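Local atomic coordinates of protocadherin gamma-B3 (Homo sapiens, PDB entry 5K8R), a protein that probably acts as a calcium-dependent cell-adhesion molecule and may help establish and maintain specific neuronal connections in the brain. Residues A[206-211]-A[238-243]; A[229-234]-A[269-274]; A[246-251]-A[290-295]. All coordinates share one frame; numbering follows the deposited sequence.

This chain is the extracellular fragment holding cadherin repeats 1 to 4, and all three contacts lie at or within the third repeat. All are partly buried. Interaction 1 is loop against loop, built from carboxylates, a backbone carbonyl and calcium ions at the junction of repeats 2 and 3. Interactions 2 and 3 are antiparallel strand pairs, one in each sheet of the repeat 3 sandwich, each with one face in the core; the outward face is polar in interaction 2, mixed in interaction 3. They meet where Tyr249 packs on Val234 and Gly269, and Phe251 on Leu271. Interaction 3 also reaches interaction 1, because Asp293 binds the same calcium as Asp238 and Asp240.

Interaction 1. Residues A[206-211]-A[238-243]; sequences NDNPPV and DMDEGI. With CA (calcium ion), chain H; CA (calcium ion), chain J; CA (calcium ion), chain I.
Asn208 and Asp238 meet at the calcium ion of chain H, which Asn208 grips with its backbone O at 2.4 Å and Asp238 with both carboxylate oxygens. Asp240 joins them through OD2, 2.8 Å from that ion, while its OD1 lies 2.8 Å from the calcium of chain J. One carboxylate thus bridges two ions. An aspartate suits this place because its short side chain holds two oxygens between the metals; CG stands beside the backbone N (chi1 -58°), and CB is directed at the opposite loop. Asp207 bridges too, giving OD1 to the chain J ion at 2.5 Å and OD2 to the chain I ion. Asn206, Asn244 and Asp293 complete the chain H site, and Glu114 and Glu173 serve the other ions. Calcium at such short range would probably keep these carboxylates ionised.

Hydrogen bonds among the ligand residues help position them. Asn208 ND2 donates to Asp240 OD1 at 2.6 Å, a short bond that may help to set the rotation of the bridging group, the amide and carboxylate planes being 67° apart. Asp240 N donates to Asp238 OD1 at 3.1 Å, nearly straight at 168°, closing an Asx turn that ties two ligands together. Pro210 CG lies 3.9 Å from Asp238 OD2, its ring alongside the acid. The Asn-Asp-Asn-Pro linker facing an Asp-X-Asp loop is the characteristic calcium site between successive cadherin repeats.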
# COMPACT_ATOMS: atom_id res chain seq x y z
N ASN A 206 0.41 -1.09 7.52
CA ASN A 206 -0.25 -2.34 7.90
C ASN A 206 0.50 -3.02 9.04
O ASN A 206 1.00 -4.14 8.93
CB ASN A 206 -0.37 -3.26 6.69
CG ASN A 206 -1.36 -4.39 6.92
OD1 ASN A 206 -2.49 -4.16 7.35
ND2 ASN A 206 -0.93 -5.61 6.65
N ASP A 207 0.56 -2.32 10.18
CA ASP A 207 1.24 -2.81 11.36
C ASP A 207 0.30 -3.49 12.35
O ASP A 207 0.71 -3.76 13.49
CB ASP A 207 2.00 -1.67 12.05
CG ASP A 207 1.14 -0.43 12.25
OD1 ASP A 207 -0.10 -0.55 12.28
OD2 ASP A 207 1.72 0.67 12.37
N ASN A 208 -0.93 -3.76 11.96
CA ASN A 208 -1.91 -4.40 12.83
C ASN A 208 -2.54 -5.58 12.11
O ASN A 208 -3.27 -5.38 11.11
CB ASN A 208 -2.99 -3.41 13.27
CG ASN A 208 -2.45 -2.36 14.22
OD1 ASN A 208 -2.33 -2.59 15.42
ND2 ASN A 208 -2.13 -1.19 13.67
N PRO A 209 -2.29 -6.82 12.54
CA PRO A 209 -2.95 -7.97 11.93
C PRO A 209 -4.40 -8.05 12.35
O PRO A 209 -4.81 -7.39 13.33
CB PRO A 209 -2.15 -9.17 12.47
CG PRO A 209 -0.89 -8.58 13.04
CD PRO A 209 -1.27 -7.22 13.52
N PRO A 210 -5.23 -8.82 11.64
CA PRO A 210 -6.61 -9.02 12.10
C PRO A 210 -6.64 -9.76 13.43
O PRO A 210 -5.76 -10.56 13.74
CB PRO A 210 -7.24 -9.85 10.97
CG PRO A 210 -6.37 -9.61 9.78
CD PRO A 210 -4.99 -9.43 10.33
N VAL A 211 -7.68 -9.49 14.21
CA VAL A 211 -7.86 -10.10 15.53
C VAL A 211 -9.28 -10.62 15.62
O VAL A 211 -10.24 -9.84 15.58
CB VAL A 211 -7.58 -9.11 16.67
CG1 VAL A 211 -7.99 -9.71 18.00
CG2 VAL A 211 -6.10 -8.73 16.69
N ASP A 238 -9.59 -5.09 12.57
CA ASP A 238 -8.31 -4.58 12.10
C ASP A 238 -8.27 -3.09 12.37
O ASP A 238 -9.09 -2.34 11.83
CB ASP A 238 -8.10 -4.88 10.62
CG ASP A 238 -6.64 -4.84 10.21
OD1 ASP A 238 -5.91 -3.92 10.66
OD2 ASP A 238 -6.22 -5.72 9.44
N MET A 239 -7.34 -2.67 13.20
CA MET A 239 -7.20 -1.30 13.56
C MET A 239 -6.68 -0.36 12.49
O MET A 239 -6.76 0.81 12.66
CB MET A 239 -6.33 -1.20 14.79
CG MET A 239 -6.95 -1.77 16.04
SD MET A 239 -8.62 -1.21 16.21
CE MET A 239 -8.97 -1.65 17.88
N ASP A 240 -6.17 -0.88 11.39
CA ASP A 240 -5.63 -0.03 10.35
C ASP A 240 -6.69 0.46 9.41
O ASP A 240 -7.84 0.24 9.64
CB ASP A 240 -4.65 -0.78 9.46
CG ASP A 240 -3.52 -1.36 10.23
OD1 ASP A 240 -3.32 -0.98 11.37
OD2 ASP A 240 -2.84 -2.21 9.74
N GLU A 241 -6.29 1.16 8.38
CA GLU A 241 -7.14 2.02 7.57
C GLU A 241 -7.11 1.58 6.12
O GLU A 241 -6.06 1.16 5.61
CB GLU A 241 -6.71 3.49 7.68
CG GLU A 241 -7.60 4.47 6.94
CD GLU A 241 -7.06 5.89 6.99
OE1 GLU A 241 -5.90 6.08 7.41
OE2 GLU A 241 -7.81 6.82 6.62
N GLY A 242 -8.26 1.67 5.45
CA GLY A 242 -8.30 1.42 4.02
C GLY A 242 -8.10 -0.05 3.69
O GLY A 242 -8.69 -0.94 4.32
N ILE A 243 -7.26 -0.30 2.69
CA ILE A 243 -6.99 -1.68 2.27
C ILE A 243 -6.31 -2.45 3.39
O ILE A 243 -6.47 -3.68 3.50
CB ILE A 243 -6.14 -1.68 0.98
CG1 ILE A 243 -5.91 -3.11 0.48
CG2 ILE A 243 -4.82 -0.96 1.20
CD1 ILE A 243 -7.18 -3.85 0.13
CA CA H . -4.13 -4.57 9.06
CA CA J . -1.54 1.13 11.14
CA CA I . 0.49 1.73 14.29
O HOH W 1 2.56 2.11 15.62

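Interaction 2. Residues A[229-234]-A[269-274]; sequences SSVLKV and GELTTI
Ser230 and Glu270 meet diagonally on one face of this antiparallel strand pair, where Ser230 OG donates to Glu270 OE2 at 3.1 Å. Glu270 holds CG anti to its own nitrogen (chi1 176°) and stays extended beyond it, a shape that carries the carboxylate along the sheet to the serine. The hydroxyl comes from above the carboxylate plane, 39° out of it. Lys233, directly paired with Glu270, is also extended; its CG rests 3.9 Å from Glu270 CA, but its ammonium group leads away, NZ staying 6.1 Å from Glu270 OE1. A valine in place of Glu270 would probably leave the Ser230 hydroxyl without its carboxylate mate and free to turn.

Leu232 and Leu271 make up the opposite, apolar face. Two residues of one strand, Val231 and Leu232, stand opposite the single Leu271, a classic beta bulge: Val231 N donates to Leu271 O at 3.1 Å, and Leu271 N to Leu232 O at 2.9 Å. Val231, turned at the bulge toward the partner strand, has CG1 between its N and carbonyl carbon (chi1 53°), which sets that methyl 3.2 Å from Leu271 O and 3.7 Å from Leu271 CD2. Leu232 reaches the other branch, CD1 to CD1 at 4.0 Å, so the two bulge residues grip separate methyls of one leucine. At the far end Gly269 has a positive phi, and a CB there would press on Val234 O; its carbonyl accepts from Val234 N.

The pair belongs to the beta-sandwich of the third cadherin repeat. Leu232 and Leu271 pack on Val303 of strand 298-308 in the facing sheet, and Val231 on Val219 of strand 216-222. Within its own sheet, strand 270-273 is flanked on its other edge by strand 262-264, where Thr272 makes backbone hydrogen bonds with Lys263.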
# COMPACT_ATOMS: atom_id res chain seq x y z
N SER A 229 -29.57 -21.90 6.02
CA SER A 229 -29.77 -21.27 7.32
C SER A 229 -28.46 -20.74 7.88
O SER A 229 -27.38 -21.32 7.67
CB SER A 229 -30.38 -22.28 8.29
OG SER A 229 -31.53 -22.90 7.74
N SER A 230 -28.55 -19.64 8.61
CA SER A 230 -27.39 -19.08 9.29
C SER A 230 -27.11 -19.88 10.56
O SER A 230 -28.02 -20.16 11.34
CB SER A 230 -27.63 -17.61 9.63
OG SER A 230 -26.50 -17.04 10.27
N VAL A 231 -25.84 -20.23 10.76
CA VAL A 231 -25.43 -21.02 11.91
C VAL A 231 -24.61 -20.20 12.89
O VAL A 231 -24.80 -20.31 14.11
CB VAL A 231 -24.66 -22.29 11.45
CG1 VAL A 231 -23.51 -21.92 10.53
CG2 VAL A 231 -24.16 -23.07 12.65
N LEU A 232 -23.71 -19.35 12.40
CA LEU A 232 -22.94 -18.43 13.24
C LEU A 232 -22.32 -17.37 12.34
O LEU A 232 -22.54 -17.35 11.13
CB LEU A 232 -21.88 -19.18 14.06
CG LEU A 232 -20.78 -19.96 13.33
CD1 LEU A 232 -19.55 -19.10 13.06
CD2 LEU A 232 -20.40 -21.19 14.13
N LYS A 233 -21.55 -16.47 12.96
CA LYS A 233 -20.88 -15.40 12.22
C LYS A 233 -19.58 -15.06 12.92
O LYS A 233 -19.60 -14.55 14.05
CB LYS A 233 -21.77 -14.16 12.11
CG LYS A 233 -21.11 -13.01 11.38
CD LYS A 233 -22.01 -11.78 11.35
CE LYS A 233 -21.33 -10.59 10.69
NZ LYS A 233 -22.20 -9.38 10.70
N VAL A 234 -18.45 -15.32 12.26
CA VAL A 234 -17.17 -14.95 12.82
C VAL A 234 -16.93 -13.45 12.62
O VAL A 234 -17.62 -12.78 11.83
CB VAL A 234 -16.03 -15.78 12.22
CG1 VAL A 234 -16.33 -17.27 12.34
CG2 VAL A 234 -15.80 -15.40 10.76
N GLY A 269 -18.28 -12.72 6.68
CA GLY A 269 -17.83 -13.73 7.61
C GLY A 269 -18.93 -14.57 8.20
O GLY A 269 -18.70 -15.30 9.17
N GLU A 270 -20.14 -14.48 7.64
CA GLU A 270 -21.27 -15.23 8.15
C GLU A 270 -21.22 -16.66 7.63
O GLU A 270 -21.14 -16.88 6.42
CB GLU A 270 -22.58 -14.56 7.73
CG GLU A 270 -23.82 -15.34 8.13
CD GLU A 270 -25.10 -14.70 7.64
OE1 GLU A 270 -25.06 -13.52 7.23
OE2 GLU A 270 -26.14 -15.38 7.66
N LEU A 271 -21.26 -17.62 8.54
CA LEU A 271 -21.25 -19.03 8.18
C LEU A 271 -22.69 -19.51 7.98
O LEU A 271 -23.56 -19.25 8.82
CB LEU A 271 -20.55 -19.86 9.27
CG LEU A 271 -19.73 -21.08 8.84
CD1 LEU A 271 -18.93 -21.60 10.02
CD2 LEU A 271 -20.62 -22.18 8.28
N THR A 272 -22.92 -20.20 6.87
CA THR A 272 -24.23 -20.75 6.55
C THR A 272 -24.06 -22.19 6.08
O THR A 272 -22.95 -22.67 5.85
CB THR A 272 -24.95 -19.93 5.47
OG1 THR A 272 -24.12 -19.84 4.30
CG2 THR A 272 -25.26 -18.52 5.97
N THR A 273 -25.19 -22.88 5.95
CA THR A 273 -25.20 -24.24 5.42
C THR A 273 -25.65 -24.23 3.97
O THR A 273 -26.46 -23.40 3.56
CB THR A 273 -26.13 -25.14 6.24
OG1 THR A 273 -27.48 -24.70 6.09
CG2 THR A 273 -25.75 -25.10 7.72
N ILE A 274 -25.10 -25.15 3.19
CA ILE A 274 -25.52 -25.35 1.81
C ILE A 274 -26.02 -26.76 1.54
O ILE A 274 -26.59 -27.00 0.46
CB ILE A 274 -24.39 -24.99 0.81
CG1 ILE A 274 -23.17 -25.89 1.05
CG2 ILE A 274 -24.01 -23.53 0.94
CD1 ILE A 274 -21.99 -25.55 0.15

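Interaction 3. Residues A[246-251]-A[290-295]; sequences EIIYAF and EAKDGG. With CA (calcium ion), chain H.
Glu246 begins the pairing with its carbonyl, whose O receives a CA-H...O contact from Asp293 CA at 3.1 Å. Next comes Ile247, whose CG1 stands beside the backbone N (chi1 -64°), putting CG2 anti to it; this methyl touches Ala291 CB at 3.7 Å and covers one face of the Tyr249 ring, towards its rim. Ile248 is the first fully paired residue, its N donating to Lys292 O at 2.9 Å, and Lys292 N returning a bond to Ile248 O. On that more exposed face Ile248 CG1 packs on Lys292 CB, a match because the lysine lends its aliphatic root while its amine leads away.

Tyr249 turns to the buried face. Its CD1 lies 3.9 Å from Ala291 CB, a methyl small enough to sit beside the ring, and its OH accepts a hydrogen bond from Ala236 N of strand 230-237 in the other sheet. Ala250 pairs with Glu290 through both N and O.

Beyond the strand, Asp293 OD2 binds calcium at 2.7 Å. The strand pair forms one side of a four-stranded sheet in the third cadherin repeat's beta-sandwich, and the loop after strand 284-292 gives Asp293 to the calcium site between repeats 2 and 3.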
# COMPACT_ATOMS: atom_id res chain seq x y z
N GLU A 246 -9.38 -4.10 5.24
CA GLU A 246 -10.35 -4.98 4.58
C GLU A 246 -9.98 -6.43 4.85
O GLU A 246 -8.87 -6.87 4.52
CB GLU A 246 -10.38 -4.70 3.08
CG GLU A 246 -10.78 -3.28 2.72
CD GLU A 246 -10.80 -3.05 1.22
OE1 GLU A 246 -10.54 -4.01 0.47
OE2 GLU A 246 -11.09 -1.91 0.80
N ILE A 247 -10.90 -7.19 5.44
CA ILE A 247 -10.65 -8.55 5.90
C ILE A 247 -11.46 -9.52 5.05
O ILE A 247 -12.66 -9.32 4.84
CB ILE A 247 -10.98 -8.70 7.39
CG1 ILE A 247 -10.06 -7.82 8.23
CG2 ILE A 247 -10.88 -10.16 7.82
CD1 ILE A 247 -10.39 -7.83 9.71
N ILE A 248 -10.80 -10.60 4.64
CA ILE A 248 -11.43 -11.68 3.87
C ILE A 248 -11.31 -12.99 4.66
O ILE A 248 -10.21 -13.42 5.00
CB ILE A 248 -10.76 -11.85 2.50
CG1 ILE A 248 -9.29 -12.21 2.66
CG2 ILE A 248 -10.91 -10.58 1.67
CD1 ILE A 248 -8.61 -12.61 1.36
N TYR A 249 -12.45 -13.61 4.96
CA TYR A 249 -12.50 -14.84 5.72
C TYR A 249 -12.60 -16.03 4.77
O TYR A 249 -13.19 -15.94 3.69
CB TYR A 249 -13.70 -14.86 6.67
CG TYR A 249 -13.80 -13.65 7.57
CD1 TYR A 249 -13.20 -13.65 8.83
CD2 TYR A 249 -14.51 -12.52 7.18
CE1 TYR A 249 -13.29 -12.55 9.66
CE2 TYR A 249 -14.60 -11.42 8.01
CZ TYR A 249 -14.00 -11.44 9.25
OH TYR A 249 -14.09 -10.34 10.08
N ALA A 250 -12.01 -17.15 5.18
CA ALA A 250 -12.05 -18.35 4.36
C ALA A 250 -11.81 -19.58 5.23
O ALA A 250 -11.18 -19.49 6.29
CB ALA A 250 -11.01 -18.29 3.24
N PHE A 251 -12.33 -20.71 4.78
CA PHE A 251 -12.05 -21.99 5.42
C PHE A 251 -10.65 -22.46 5.06
O PHE A 251 -10.11 -22.13 4.00
CB PHE A 251 -13.07 -23.04 5.01
CG PHE A 251 -14.43 -22.84 5.62
CD1 PHE A 251 -14.57 -22.26 6.87
CD2 PHE A 251 -15.57 -23.25 4.94
CE1 PHE A 251 -15.83 -22.09 7.43
CE2 PHE A 251 -16.83 -23.07 5.50
CZ PHE A 251 -16.95 -22.49 6.74
N GLU A 290 -9.56 -18.65 8.50
CA GLU A 290 -8.48 -17.70 8.28
C GLU A 290 -9.05 -16.35 7.89
O GLU A 290 -10.00 -16.27 7.11
CB GLU A 290 -7.52 -18.20 7.19
CG GLU A 290 -6.46 -17.20 6.77
CD GLU A 290 -5.76 -17.59 5.49
OE1 GLU A 290 -6.33 -18.39 4.72
OE2 GLU A 290 -4.64 -17.10 5.24
N ALA A 291 -8.45 -15.29 8.44
CA ALA A 291 -8.79 -13.91 8.09
C ALA A 291 -7.54 -13.21 7.60
O ALA A 291 -6.51 -13.23 8.27
CB ALA A 291 -9.38 -13.17 9.29
N LYS A 292 -7.64 -12.59 6.42
CA LYS A 292 -6.53 -11.87 5.82
C LYS A 292 -6.91 -10.42 5.58
O LYS A 292 -8.09 -10.08 5.44
CB LYS A 292 -6.10 -12.52 4.49
CG LYS A 292 -5.58 -13.94 4.62
CD LYS A 292 -5.31 -14.54 3.25
CE LYS A 292 -4.33 -13.69 2.45
NZ LYS A 292 -4.09 -14.25 1.09
N ASP A 293 -5.90 -9.55 5.52
CA ASP A 293 -6.10 -8.15 5.20
C ASP A 293 -5.42 -7.81 3.88
O ASP A 293 -4.95 -8.70 3.15
CB ASP A 293 -5.62 -7.25 6.35
CG ASP A 293 -4.15 -7.46 6.69
OD1 ASP A 293 -3.46 -8.21 5.97
OD2 ASP A 293 -3.69 -6.86 7.68
N GLY A 294 -5.35 -6.52 3.56
CA GLY A 294 -4.74 -6.10 2.31
C GLY A 294 -3.24 -6.33 2.28
O GLY A 294 -2.68 -6.67 1.24
N GLY A 295 -2.57 -6.15 3.42
CA GLY A 295 -1.15 -6.40 3.54
C GLY A 295 -0.78 -7.84 3.83
O GLY A 295 0.36 -8.11 4.20
CA CA H . -4.13 -4.57 9.06